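Endoglucanase (Clostridium thermocellum, PDB 2C4X) probably takes part in cellulose breakdown as a longer multidomain enzyme, of which this chain is the C-terminal PKD domain and the carbohydrate-binding module CBM44. Local coordinates at residues A[176-181]-A[202-207]; A[8-13]-A[34-39]. The protein carries 1 engineered substitution. All coordinates share one frame; numbering follows the deposited sequence.

Contact 1. Residues A[176-181]-A[202-207]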
# COMPACT_ATOMS: atom_id res chain seq x y z
N ALA A 176 4.78 4.18 -24.56
CA ALA A 176 4.47 2.78 -24.83
C ALA A 176 3.24 2.67 -25.72
O ALA A 176 2.34 3.51 -25.64
CB ALA A 176 4.25 2.02 -23.51
N PRO A 177 3.19 1.63 -26.59
CA PRO A 177 2.04 1.42 -27.48
C PRO A 177 0.85 0.78 -26.76
O PRO A 177 0.33 -0.25 -27.21
CB PRO A 177 2.60 0.46 -28.53
CG PRO A 177 3.61 -0.34 -27.79
CD PRO A 177 4.24 0.62 -26.81
N ILE A 178 0.41 1.38 -25.66
CA ILE A 178 -0.68 0.80 -24.89
C ILE A 178 -1.87 1.75 -24.74
O ILE A 178 -1.70 2.97 -24.69
CB ILE A 178 -0.20 0.23 -23.50
CG1 ILE A 178 -0.24 1.28 -22.40
CG2 ILE A 178 1.21 -0.35 -23.59
CD1 ILE A 178 -0.41 0.66 -21.01
N ALA A 179 -3.07 1.17 -24.70
CA ALA A 179 -4.31 1.93 -24.54
C ALA A 179 -4.71 1.98 -23.07
O ALA A 179 -5.16 3.01 -22.56
CB ALA A 179 -5.42 1.29 -25.36
N ALA A 180 -4.55 0.85 -22.39
CA ALA A 180 -5.01 0.69 -21.02
C ALA A 180 -4.23 -0.40 -20.31
O ALA A 180 -3.57 -1.23 -20.95
CB ALA A 180 -6.51 0.34 -21.01
N ILE A 181 -4.30 -0.37 -18.99
CA ILE A 181 -3.72 -1.38 -18.15
C ILE A 181 -4.73 -1.69 -17.05
O ILE A 181 -5.48 -0.80 -16.63
CB ILE A 181 -2.34 -0.91 -17.59
CG1 ILE A 181 -1.61 -2.04 -16.87
CG2 ILE A 181 -2.50 0.34 -16.70
CD1 ILE A 181 -0.12 -1.80 -16.73
N LYS A 202 -7.54 1.24 -15.97
CA LYS A 202 -6.86 2.54 -16.04
C LYS A 202 -6.45 2.83 -17.48
O LYS A 202 -5.71 2.05 -18.08
CB LYS A 202 -5.61 2.57 -15.16
CG LYS A 202 -5.87 2.42 -13.67
CD LYS A 202 -6.54 3.66 -13.08
CE LYS A 202 -6.55 3.60 -11.56
NZ LYS A 202 -7.61 4.47 -10.97
N GLY A 203 -6.94 3.93 -18.03
CA GLY A 203 -6.49 4.39 -19.34
C GLY A 203 -5.05 4.86 -19.26
O GLY A 203 -4.61 5.35 -18.22
N TYR A 204 -4.32 4.70 -20.36
CA TYR A 204 -2.91 5.07 -20.41
C TYR A 204 -2.67 6.57 -20.14
O TYR A 204 -1.61 6.95 -19.64
CB TYR A 204 -2.30 4.66 -21.74
CG TYR A 204 -0.79 4.76 -21.80
CD1 TYR A 204 0.01 4.30 -20.75
CD2 TYR A 204 -0.16 5.29 -22.93
CE1 TYR A 204 1.39 4.38 -20.82
CE2 TYR A 204 1.23 5.38 -23.00
CZ TYR A 204 1.99 4.92 -21.94
OH TYR A 204 3.36 5.00 -22.01
N THR A 205 -3.66 7.40 -20.46
CA THR A 205 -3.56 8.84 -20.20
C THR A 205 -3.85 9.19 -18.74
O THR A 205 -3.52 10.28 -18.29
CB THR A 205 -4.50 9.67 -21.11
OG1 THR A 205 -5.86 9.34 -20.82
CG2 THR A 205 -4.20 9.40 -22.58
N MSE A 206 -4.45 8.26 -18.00
CA MSE A 206 -4.85 8.48 -16.61
C MSE A 206 -3.85 7.86 -15.64
O MSE A 206 -4.16 7.63 -14.46
CB MSE A 206 -6.22 7.84 -16.35
CG MSE A 206 -7.04 7.59 -17.60
SE MSE A 206 -8.89 7.07 -17.24
CE MSE A 206 -8.62 5.67 -15.89
N VAL A 207 -2.65 7.60 -16.14
CA VAL A 207 -1.63 6.86 -15.41
C VAL A 207 -0.39 7.73 -15.22
O VAL A 207 -0.07 8.56 -16.07
CB VAL A 207 -1.32 5.52 -16.17
CG1 VAL A 207 0.15 5.14 -16.09
CG2 VAL A 207 -2.22 4.39 -15.66

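Contact 2. Residues A[8-13]-A[34-39]. With CA (calcium ion), chain B.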
# COMPACT_ATOMS: atom_id res chain seq x y z
N GLN A 8 -11.37 25.86 33.27
CA GLN A 8 -11.47 25.31 31.92
C GLN A 8 -10.38 24.26 31.69
O GLN A 8 -9.20 24.49 32.04
CB GLN A 8 -11.35 26.40 30.86
CG GLN A 8 -12.47 27.40 30.89
CD GLN A 8 -12.23 28.59 29.97
OE1 GLN A 8 -11.59 28.47 28.92
NE2 GLN A 8 -12.73 29.73 30.38
N ALA A 9 -10.78 23.13 31.11
CA ALA A 9 -9.82 22.09 30.74
C ALA A 9 -8.96 22.57 29.57
O ALA A 9 -9.44 23.31 28.72
CB ALA A 9 -10.54 20.79 30.38
N PRO A 10 -7.67 22.19 29.56
CA PRO A 10 -6.79 22.67 28.50
C PRO A 10 -7.17 22.06 27.15
O PRO A 10 -7.95 21.11 27.10
CB PRO A 10 -5.40 22.19 28.94
CG PRO A 10 -5.65 21.05 29.89
CD PRO A 10 -6.99 21.30 30.52
N LYS A 11 -6.64 22.62 26.07
CA LYS A 11 -6.89 22.04 24.75
C LYS A 11 -5.67 21.24 24.29
O LYS A 11 -4.54 21.74 24.32
CB LYS A 11 -7.33 23.11 23.75
CG LYS A 11 -8.73 23.66 24.15
CD LYS A 11 -9.45 24.48 23.07
CE LYS A 11 -10.05 23.58 21.95
NZ LYS A 11 -10.88 22.39 22.41
N ALA A 12 -5.91 19.99 23.92
CA ALA A 12 -4.88 19.05 23.54
C ALA A 12 -4.88 18.85 22.03
O ALA A 12 -5.93 18.60 21.41
CB ALA A 12 -5.08 17.72 24.26
N ILE A 13 -3.71 18.97 21.43
CA ILE A 13 -3.57 18.76 19.99
C ILE A 13 -2.10 18.49 19.72
O ILE A 13 -1.22 18.98 20.43
CB ILE A 13 -4.06 19.98 19.15
CG1 ILE A 13 -4.18 19.61 17.66
CG2 ILE A 13 -3.12 21.18 19.36
CD1 ILE A 13 -4.95 20.60 16.80
N SER A 34 -1.15 22.96 21.79
CA SER A 34 -1.92 22.72 23.02
C SER A 34 -1.84 23.96 23.91
O SER A 34 -0.80 24.63 23.97
CB SER A 34 -1.40 21.50 23.79
OG SER A 34 -1.48 20.32 23.00
N ILE A 35 -2.93 24.27 24.60
CA ILE A 35 -2.97 25.47 25.43
C ILE A 35 -4.00 25.35 26.55
O ILE A 35 -5.05 24.73 26.38
CB ILE A 35 -3.22 26.75 24.55
CG1 ILE A 35 -3.13 28.03 25.40
CG2 ILE A 35 -4.54 26.63 23.76
CD1 ILE A 35 -3.01 29.33 24.57
N ASP A 36 -3.67 25.90 27.71
CA ASP A 36 -4.66 26.12 28.74
C ASP A 36 -5.05 27.60 28.69
O ASP A 36 -4.19 28.47 28.81
CB ASP A 36 -4.16 25.74 30.13
CG ASP A 36 -5.29 25.64 31.13
OD1 ASP A 36 -6.39 25.19 30.74
OD2 ASP A 36 -5.10 26.02 32.30
N GLU A 37 -6.33 27.86 28.49
CA GLU A 37 -6.82 29.21 28.31
C GLU A 37 -6.83 30.05 29.60
O GLU A 37 -6.69 31.27 29.54
CB GLU A 37 -8.21 29.20 27.66
CG GLU A 37 -8.30 28.33 26.40
CD GLU A 37 -7.57 28.92 25.20
OE1 GLU A 37 -7.17 30.10 25.24
OE2 GLU A 37 -7.41 28.19 24.20
N ASP A 38 -7.00 29.39 30.75
CA ASP A 38 -7.13 30.10 32.02
C ASP A 38 -6.05 29.71 33.03
O ASP A 38 -6.18 29.95 34.23
CB ASP A 38 -8.54 29.91 32.61
CG ASP A 38 -8.84 28.45 32.96
OD1 ASP A 38 -8.05 27.57 32.58
OD2 ASP A 38 -9.88 28.18 33.60
N GLY A 39 -4.97 29.12 32.54
CA GLY A 39 -3.87 28.68 33.40
C GLY A 39 -2.69 28.30 32.55
O GLY A 39 -2.43 28.94 31.53
CA CA B . -7.24 25.41 33.08
O HOH W 1 -8.34 26.00 28.97
O HOH W 2 -5.91 25.97 35.02

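Contact 1. Residues A[176-181]-A[202-207]
A176 offers its backbone N-H to the phenol of Y204: A176 N lies 3.0 Å from Y204 OH in a nearly straight bond, and the alanine methyl rests beside the same oxygen. The hydroxyl also bonds to P173 O, so two bonds grip it. After the inverse gamma turn centred on P177, I178 lays its CG1 over one face of the Y204 ring, a CH-pi contact with CG1 3.7 Å from the ring centroid and displaced toward the rim. With chi1 at 89°, CG1 lies between the backbone N and carbonyl carbon of I178; CD1 runs on past the rim beside Y204 CD1, and the two side chains cross at about a right angle. A branched aliphatic chain suits this slot, since an aliphatic carbon can lie against the ring face without a polar group to satisfy. The chain turns a corner at A179, whose O accepts Y204 N at 2.9 Å from well above the carbonyl plane. G203 begins a type I turn, with Y204 and T205 at its centre, closed by M206 N bonding to G203 O.

A180 and G203 form a non-hydrogen-bonded antiparallel pair with their CA atoms 4.3 Å apart, ordinary for such a pair, and A180 CA approaches K202 O at 3.3 Å. The hydrogen-bonded pair follows: I181 N reaches K202 O at 2.9 Å and K202 N reaches I181 O at 3.0 Å. I181 CG2 meets V207 CG2, and both side chains also touch I172 of strand 165-172 in the facing sheet of the beta-sandwich, while the flexible K202 chain leads off from the pair. The hairpin of strands 178-187 and 198-203 thus passes from backbone pairing into tyrosine packing; the two hydrogen bonds satisfy the hydroxyl, and together with I178 against the ring face they probably restrain the ring's rotation.

Contact 2. Residues A[8-13]-A[34-39]
Q8 from one loop and D36 and D38 from the other share a calcium ion. Q8 O binds it at 2.4 Å through the backbone, so here the residue's amide side chain is not needed; D36 grips it with both carboxylate oxygens, OD1 and OD2, and D38 gives OD1 at 2.4 Å. Water 2 is a further ligand, and N7 and D79 complete the sevenfold shell. Short acidic side chains suit this ion, which prefers hard, negatively charged oxygens.

Hydrogen bonds run on from the metal. D38 divides its carboxylate: while OD1 holds calcium, OD2 accepts Q8 N at 2.8 Å, met on its syn side and somewhat out of the carboxylate plane, in an almost straight bond. The turn of D38 CG to a place between its own N and carbonyl carbon (chi1 63°) sets up this double use. Farther along, K11 and I35 make a single antiparallel bridge, with K11 N to I35 O at 2.7 Å and I35 N to K11 O at 3.0 Å. S34 then replaces a backbone acceptor with its hydroxyl, since I13 N donates to S34 OG at 3.0 Å.

Water 1 spans the gap beside the ion, donating to A9 O and D36 OD1 and accepting from E37 N.

Packing is modest. P10, which has no N-H to satisfy, places its CB 3.6 Å from D36 OD1 and also leans on V77 of strand 69-79. In this PKD domain the ion ties two irregular loops together, and binding probably offsets the mutual repulsion of the clustered carboxylates while keeping them ionised.

How the contacts relate
The two contacts belong to different domains and never touch: their centres are 53 Å apart, their nearest atoms about 32 Å, and they lie on opposite sides of the chain's centre. Contact 2 closes first in sequence, within the PKD domain, and contact 1 follows in the CBM44 beta-sandwich. Each joins pieces 21 residues apart at their closest ends, but by different means, metal ligation together with a few hydrogen bonds in 8-13/34-39 and strand pairing with aromatic packing in 176-181/202-207. Contact 1 binds no metal; the calcium of the second domain is held elsewhere, by D99, N104, E106, K133, R136 and D248.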